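Local coordinates for protein putative oxidoreductase (Gluconobacter oxydans, PDB 3WJ7) that probably catalyses coenzyme-dependent oxidation or reduction, as a member of the extended short-chain dehydrogenase/reductase family, at residues Gly23-Ala28 with Phe82-Asp87; Val29-Glu34 with Arg50-Glu55. All blocks are in the same frame, centred on the assembly; numbering follows the deposited sequence.

Interaction 1 (Gly23-Ala28 with Phe82-Asp87)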
ATOM      1  N   GLY A  23       6.310   7.119  24.114  1.00 36.03           N
ATOM      2  CA  GLY A  23       5.365   8.029  23.496  1.00 32.40           C
ATOM      3  C   GLY A  23       4.748   9.078  24.431  1.00 34.36           C
ATOM      4  O   GLY A  23       4.993   9.121  25.646  1.00 33.15           O
ATOM      5  N   PHE A  24       3.969   9.951  23.807  1.00 34.21           N
ATOM      6  CA  PHE A  24       3.292  11.047  24.429  1.00 34.62           C
ATOM      7  C   PHE A  24       2.315  10.508  25.476  1.00 35.64           C
ATOM      8  O   PHE A  24       2.400  10.879  26.649  1.00 42.02           O
ATOM      9  CB  PHE A  24       2.601  11.872  23.330  1.00 33.64           C
ATOM     10  CG  PHE A  24       1.975  13.144  23.819  1.00 38.40           C
ATOM     11  CD1 PHE A  24       2.642  13.973  24.739  1.00 35.60           C
ATOM     12  CD2 PHE A  24       0.691  13.545  23.349  1.00 39.52           C
ATOM     13  CE1 PHE A  24       2.021  15.160  25.193  1.00 37.82           C
ATOM     14  CE2 PHE A  24       0.098  14.739  23.808  1.00 36.42           C
ATOM     15  CZ  PHE A  24       0.765  15.542  24.724  1.00 34.19           C
ATOM     16  N   VAL A  25       1.427   9.603  25.074  1.00 34.85           N
ATOM     17  CA  VAL A  25       0.486   8.981  26.014  1.00 34.78           C
ATOM     18  C   VAL A  25       1.100   7.912  26.940  1.00 34.58           C
ATOM     19  O   VAL A  25       0.831   7.905  28.149  1.00 33.21           O
ATOM     20  CB  VAL A  25      -0.714   8.357  25.287  1.00 30.96           C
ATOM     21  CG1 VAL A  25      -1.581   7.624  26.301  1.00 30.20           C
ATOM     22  CG2 VAL A  25      -1.463   9.439  24.543  1.00 28.00           C
ATOM     23  N   GLY A  26       1.903   7.031  26.358  1.00 32.75           N
ATOM     24  CA  GLY A  26       2.579   5.988  27.096  1.00 35.61           C
ATOM     25  C   GLY A  26       3.348   6.548  28.283  1.00 41.08           C
ATOM     26  O   GLY A  26       3.265   6.031  29.433  1.00 36.46           O
ATOM     27  N   SER A  27       4.090   7.624  28.055  1.00 40.63           N
ATOM     28  CA  SER A  27       4.852   8.093  29.208  1.00 40.51           C
ATOM     29  C   SER A  27       3.989   8.807  30.219  1.00 39.57           C
ATOM     30  O   SER A  27       4.261   8.762  31.422  1.00 40.77           O
ATOM     31  CB  SER A  27       6.089   8.899  28.833  1.00 39.12           C
ATOM     32  OG  SER A  27       5.735  10.173  28.427  1.00 35.71           O
ATOM     33  N   ALA A  28       2.928   9.449  29.765  1.00 36.06           N
ATOM     34  CA  ALA A  28       2.122  10.107  30.757  1.00 34.53           C
ATOM     35  C   ALA A  28       1.361   9.054  31.585  1.00 36.16           C
ATOM     36  O   ALA A  28       1.191   9.225  32.791  1.00 36.79           O
ATOM     37  CB  ALA A  28       1.200  11.113  30.129  1.00 33.46           C
ATOM     38  N   PHE A  82      -0.594  -2.671  30.572  1.00 33.47           N
ATOM     39  CA  PHE A  82      -1.075  -1.515  29.819  1.00 34.58           C
ATOM     40  C   PHE A  82      -0.450  -1.536  28.429  1.00 33.51           C
ATOM     41  O   PHE A  82       0.756  -1.316  28.293  1.00 36.64           O
ATOM     42  CB  PHE A  82      -0.686  -0.221  30.524  1.00 31.54           C
ATOM     43  CG  PHE A  82      -1.446   0.015  31.757  1.00 32.74           C
ATOM     44  CD1 PHE A  82      -2.561   0.833  31.746  1.00 35.30           C
ATOM     45  CD2 PHE A  82      -1.075  -0.614  32.951  1.00 33.50           C
ATOM     46  CE1 PHE A  82      -3.299   1.060  32.929  1.00 37.26           C
ATOM     47  CE2 PHE A  82      -1.807  -0.411  34.115  1.00 35.06           C
ATOM     48  CZ  PHE A  82      -2.912   0.436  34.115  1.00 35.51           C
ATOM     49  N   HIS A  83      -1.249  -1.796  27.411  1.00 30.15           N
ATOM     50  CA  HIS A  83      -0.740  -1.785  26.041  1.00 31.61           C
ATOM     51  C   HIS A  83      -1.019  -0.435  25.442  1.00 31.09           C
ATOM     52  O   HIS A  83      -2.141  -0.156  25.103  1.00 31.21           O
ATOM     53  CB  HIS A  83      -1.419  -2.852  25.171  1.00 30.14           C
ATOM     54  CG  HIS A  83      -0.905  -2.884  23.761  1.00 35.42           C
ATOM     55  ND1 HIS A  83       0.307  -2.323  23.398  1.00 34.77           N
ATOM     56  CD2 HIS A  83      -1.426  -3.421  22.629  1.00 34.27           C
ATOM     57  CE1 HIS A  83       0.501  -2.509  22.108  1.00 33.12           C
ATOM     58  NE2 HIS A  83      -0.536  -3.169  21.621  1.00 33.94           N
ATOM     59  N   VAL A  84      -0.019   0.410  25.331  1.00 32.04           N
ATOM     60  CA  VAL A  84      -0.232   1.681  24.656  1.00 36.68           C
ATOM     61  C   VAL A  84       0.556   1.734  23.324  1.00 39.88           C
ATOM     62  O   VAL A  84       1.720   1.387  23.283  1.00 43.11           O
ATOM     63  CB  VAL A  84       0.177   2.867  25.544  1.00 35.24           C
ATOM     64  CG1 VAL A  84      -0.261   4.179  24.875  1.00 33.36           C
ATOM     65  CG2 VAL A  84      -0.394   2.722  26.961  1.00 30.02           C
ATOM     66  N   ALA A  85      -0.088   2.137  22.233  1.00 48.70           N
ATOM     67  CA  ALA A  85       0.591   2.266  20.916  1.00 53.72           C
ATOM     68  C   ALA A  85       1.901   3.058  21.011  1.00 59.61           C
ATOM     69  O   ALA A  85       1.952   4.102  21.661  1.00 55.34           O
ATOM     70  CB  ALA A  85      -0.342   2.924  19.921  1.00 54.58           C
ATOM     71  N   ALA A  86       2.964   2.551  20.382  1.00 75.16           N
ATOM     72  CA  ALA A  86       4.300   3.191  20.432  1.00 82.35           C
ATOM     73  C   ALA A  86       4.241   4.667  19.974  1.00 86.42           C
ATOM     74  O   ALA A  86       4.718   5.585  20.667  1.00 74.38           O
ATOM     75  CB  ALA A  86       5.304   2.399  19.592  1.00 83.49           C
ATOM     76  N   ASP A  87       3.644   4.872  18.800  1.00 87.36           N
ATOM     77  CA  ASP A  87       3.343   6.203  18.299  1.00 86.23           C
ATOM     78  C   ASP A  87       1.831   6.444  18.232  1.00 86.16           C
ATOM     79  O   ASP A  87       1.010   5.596  18.610  1.00 72.47           O
ATOM     80  CB  ASP A  87       3.943   6.415  16.906  1.00 80.28           C
ATOM     81  CG  ASP A  87       5.126   5.527  16.641  1.00 85.68           C
ATOM     82  OD1 ASP A  87       6.225   5.824  17.172  1.00 83.88           O
ATOM     83  OD2 ASP A  87       4.955   4.531  15.897  1.00 85.73           O
TER

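Interaction 2 (Val29-Glu34 with Arg50-Glu55)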
ATOM      1  N   VAL A  29       0.964   7.955  30.937  1.00 35.85           N
ATOM      2  CA  VAL A  29       0.333   6.846  31.607  1.00 34.30           C
ATOM      3  C   VAL A  29       1.322   6.283  32.640  1.00 36.90           C
ATOM      4  O   VAL A  29       0.964   6.032  33.796  1.00 37.35           O
ATOM      5  CB  VAL A  29      -0.149   5.782  30.591  1.00 32.98           C
ATOM      6  CG1 VAL A  29      -0.369   4.417  31.261  1.00 33.96           C
ATOM      7  CG2 VAL A  29      -1.459   6.226  29.987  1.00 31.97           C
ATOM      8  N   ALA A  30       2.577   6.126  32.232  1.00 36.80           N
ATOM      9  CA  ALA A  30       3.589   5.575  33.116  1.00 38.37           C
ATOM     10  C   ALA A  30       3.729   6.406  34.394  1.00 40.33           C
ATOM     11  O   ALA A  30       3.726   5.835  35.484  1.00 40.91           O
ATOM     12  CB  ALA A  30       4.923   5.470  32.409  1.00 36.84           C
ATOM     13  N   ARG A  31       3.836   7.732  34.256  1.00 39.88           N
ATOM     14  CA  ARG A  31       4.012   8.632  35.407  1.00 43.20           C
ATOM     15  C   ARG A  31       2.872   8.430  36.404  1.00 43.31           C
ATOM     16  O   ARG A  31       3.114   8.305  37.599  1.00 43.38           O
ATOM     17  CB  ARG A  31       4.106  10.120  34.994  1.00 45.59           C
ATOM     18  CG  ARG A  31       5.431  10.520  34.345  1.00 48.37           C
ATOM     19  CD  ARG A  31       5.398  11.917  33.714  1.00 54.15           C
ATOM     20  NE  ARG A  31       6.159  11.899  32.454  1.00 66.36           N
ATOM     21  CZ  ARG A  31       5.669  12.120  31.220  1.00 65.25           C
ATOM     22  NH1 ARG A  31       4.403  12.460  31.008  1.00 59.83           N
ATOM     23  NH2 ARG A  31       6.482  12.030  30.175  1.00 64.68           N
ATOM     24  N   VAL A  32       1.640   8.365  35.900  1.00 42.37           N
ATOM     25  CA  VAL A  32       0.464   8.208  36.760  1.00 43.15           C
ATOM     26  C   VAL A  32       0.548   6.910  37.590  1.00 44.55           C
ATOM     27  O   VAL A  32       0.365   6.925  38.799  1.00 49.37           O
ATOM     28  CB  VAL A  32      -0.848   8.334  35.935  1.00 40.80           C
ATOM     29  CG1 VAL A  32      -2.063   7.777  36.670  1.00 38.50           C
ATOM     30  CG2 VAL A  32      -1.087   9.783  35.538  1.00 39.02           C
ATOM     31  N   LEU A  33       0.828   5.804  36.921  1.00 44.83           N
ATOM     32  CA  LEU A  33       1.023   4.516  37.555  1.00 46.17           C
ATOM     33  C   LEU A  33       2.109   4.559  38.620  1.00 48.09           C
ATOM     34  O   LEU A  33       1.966   3.953  39.698  1.00 47.74           O
ATOM     35  CB  LEU A  33       1.399   3.458  36.498  1.00 43.25           C
ATOM     36  CG  LEU A  33       0.284   3.218  35.504  1.00 40.98           C
ATOM     37  CD1 LEU A  33       0.714   2.187  34.483  1.00 42.76           C
ATOM     38  CD2 LEU A  33      -1.011   2.821  36.202  1.00 40.78           C
ATOM     39  N   GLU A  34       3.202   5.246  38.303  1.00 50.18           N
ATOM     40  CA  GLU A  34       4.290   5.414  39.250  1.00 55.46           C
ATOM     41  C   GLU A  34       3.838   6.156  40.530  1.00 59.00           C
ATOM     42  O   GLU A  34       4.173   5.719  41.626  1.00 55.54           O
ATOM     43  CB  GLU A  34       5.456   6.139  38.601  1.00 55.67           C
ATOM     44  CG  GLU A  34       6.702   6.201  39.473  1.00 64.53           C
ATOM     45  CD  GLU A  34       7.585   4.977  39.315  1.00 75.30           C
ATOM     46  OE1 GLU A  34       7.716   4.480  38.160  1.00 80.93           O
ATOM     47  OE2 GLU A  34       8.153   4.521  40.342  1.00 72.88           O
ATOM     48  N   ARG A  50      15.229   6.814  25.252  1.00 85.77           N
ATOM     49  CA  ARG A  50      14.856   6.818  26.674  1.00 88.02           C
ATOM     50  C   ARG A  50      14.839   8.182  27.378  1.00 97.79           C
ATOM     51  O   ARG A  50      15.140   8.271  28.571  1.00105.14           O
ATOM     52  CB  ARG A  50      15.778   5.854  27.420  1.00 86.74           C
ATOM     53  CG  ARG A  50      15.487   4.408  27.064  1.00 88.17           C
ATOM     54  CD  ARG A  50      16.719   3.578  26.761  1.00 80.61           C
ATOM     55  NE  ARG A  50      16.393   2.698  25.637  1.00 88.47           N
ATOM     56  CZ  ARG A  50      16.820   1.442  25.477  1.00 89.93           C
ATOM     57  NH1 ARG A  50      17.615   0.860  26.371  1.00 85.38           N
ATOM     58  NH2 ARG A  50      16.437   0.753  24.408  1.00 86.99           N
ATOM     59  N   SER A  51      14.442   9.227  26.654  1.00 98.92           N
ATOM     60  CA  SER A  51      14.573  10.597  27.139  1.00 96.07           C
ATOM     61  C   SER A  51      13.540  11.050  28.169  1.00 97.96           C
ATOM     62  O   SER A  51      13.907  11.647  29.176  1.00 96.94           O
ATOM     63  CB  SER A  51      14.625  11.582  25.973  1.00 94.19           C
ATOM     64  OG  SER A  51      15.962  11.762  25.570  1.00 85.85           O
ATOM     65  N   ASN A  52      12.254  10.825  27.913  1.00 99.21           N
ATOM     66  CA  ASN A  52      11.241  11.134  28.940  1.00101.41           C
ATOM     67  C   ASN A  52      10.961   9.889  29.819  1.00102.10           C
ATOM     68  O   ASN A  52       9.860   9.687  30.372  1.00 89.53           O
ATOM     69  CB  ASN A  52       9.979  11.789  28.338  1.00 95.33           C
ATOM     70  CG  ASN A  52       9.351  10.968  27.221  1.00 94.25           C
ATOM     71  OD1 ASN A  52       9.865   9.917  26.822  1.00 90.34           O
ATOM     72  ND2 ASN A  52       8.220  11.444  26.718  1.00 92.21           N
ATOM     73  N   ILE A  53      12.015   9.079  29.938  1.00102.73           N
ATOM     74  CA  ILE A  53      12.002   7.812  30.648  1.00102.82           C
ATOM     75  C   ILE A  53      12.821   7.879  31.926  1.00104.24           C
ATOM     76  O   ILE A  53      12.274   7.643  32.992  1.00113.32           O
ATOM     77  CB  ILE A  53      12.550   6.660  29.770  1.00 99.37           C
ATOM     78  CG1 ILE A  53      11.431   5.984  29.003  1.00 82.06           C
ATOM     79  CG2 ILE A  53      13.270   5.600  30.610  1.00107.60           C
ATOM     80  CD1 ILE A  53      11.884   4.661  28.435  1.00 76.70           C
ATOM     81  N   ALA A  54      14.120   8.189  31.826  1.00105.86           N
ATOM     82  CA  ALA A  54      15.043   8.021  32.968  1.00105.31           C
ATOM     83  C   ALA A  54      14.454   8.548  34.283  1.00101.02           C
ATOM     84  O   ALA A  54      14.755   8.027  35.351  1.00103.15           O
ATOM     85  CB  ALA A  54      16.407   8.631  32.675  1.00103.97           C
ATOM     86  N   GLU A  55      13.588   9.556  34.174  1.00100.02           N
ATOM     87  CA  GLU A  55      12.678  10.001  35.247  1.00101.47           C
ATOM     88  C   GLU A  55      12.048   8.899  36.105  1.00 95.06           C
ATOM     89  O   GLU A  55      11.800   9.101  37.287  1.00 99.04           O
ATOM     90  CB  GLU A  55      11.536  10.820  34.645  1.00105.83           C
ATOM     91  CG  GLU A  55      11.501  12.268  35.084  1.00109.33           C
ATOM     92  CD  GLU A  55      10.314  13.003  34.503  1.00113.29           C
ATOM     93  OE1 GLU A  55       9.273  12.352  34.237  1.00115.80           O
ATOM     94  OE2 GLU A  55      10.427  14.232  34.312  1.00107.08           O
TER

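Interaction 1 (Gly23-Ala28 with Phe82-Asp87)
Gly23 and Gly26 bring the start of helix 24-35 up to the chain that leaves strand 78-83: Gly26 CA lies 5.7 Å from Val84 CA, and Gly23 CA lies 5.8 Å from Ala86 CA. Val84 fills the middle of the contact. Its CG1 is anti to the backbone N (chi1 -172°), which sends this methyl to the helix, where it rests 3.9 Å from Gly26 N. The same methyl meets Val25 CG1 at 4.0 Å, the two side chains crossing at about a right angle. Val25 also packs on Val223 of helix 220-233. At the other end, Gly23 CA lies 3.8 Å from Ala86 O, in a less ordered part of the chain.

Gly23 is the N-cap residue. Its carbonyl O accepts from both Ser27 N and Ser27 OG, the latter nearly in line with the C=O bond (162°). Gly23 and Gly26 are the later two glycines of TGxxGxxG, the glycine-rich motif that in relatives forms the coenzyme-binding turn, and probably does so here. A mercury ion lies about 5 Å from the Val84 side chain. No hydrogen bond spans the segments, so the contact depends on shape and close approach rather than on directional bonds.

Interaction 2 (Val29-Glu34 with Arg50-Glu55)
Arg31 reaches from helix 24-35 to Asn52 and Glu55, and its side chain makes the whole of the contact from the helix side. The backbones stay well apart, with Arg31 CA 8.8 Å from Glu55 CA. The arginine chain bends at chi3 (-141°), and its end comes nearer the loop than its first bond would suggest.

The better packed part is at Asn52, which is buried. Asn52 CB lies in the guanidinium plane, at its edge, 4.0 Å from Arg31 NH2. Asn52 ND2 is also near that edge, 3.9 Å from Arg31 NH2, but no hydrogen bond joins the two nitrogens. The side chains cross at about a right angle, and the amide and guanidinium planes are 56° apart. Asn52 packs further on Arg188 and Ile190.

This is the region around the second strand of the Rossmann fold. Helix 24-35 connects the parallel strands 15-18 and 39-44 in a beta-alpha-beta crossover, and residues 50-55 lie in the loop that follows 39-44. In related enzymes this loop often borders the adenosine end of the coenzyme.

The looser part is at Glu55, which is exposed. Glu55 OE1 makes a long salt bridge to Arg31 NE, at 3.6 Å, and sits 3.9 Å from Arg31 CD. The carboxylate is turned 80° from the guanidinium plane, so the two groups do not pair side by side. Glu55 OE2 has its own salt bridge to Arg188, and the carboxylate therefore has two arginine partners. With a leucine in place of Arg31, Glu55 OE1 would probably lose this charged mate, and the edge contact with Asn52 would go with the guanidinium. The nearby negative charge is likely to offset part of the positive charge where Arg31 NH2 and Arg188 NH1 come close.

Overall arrangement
Both interactions use helix 24-35, one after the other along its length, and their centres are 10 Å apart. Interaction 1 is a buried contact deep in the molecule, at the glycine-rich start of the helix. Interaction 2 lies further out and is only partly buried. Their chemistry follows this difference: apolar packing inside, and a long charge pair toward the surface. They also touch each other. Ser27 OG of interaction 1 packs 3.3 Å from Asn52 ND2 of interaction 2, and Phe82 CE2 packs 3.6 Å from Leu33 CD1. Together they set the first Rossmann helix against the chain at the end of strand 78-83 and the loop after strand 39-44, two strands that both pair in parallel with 15-18.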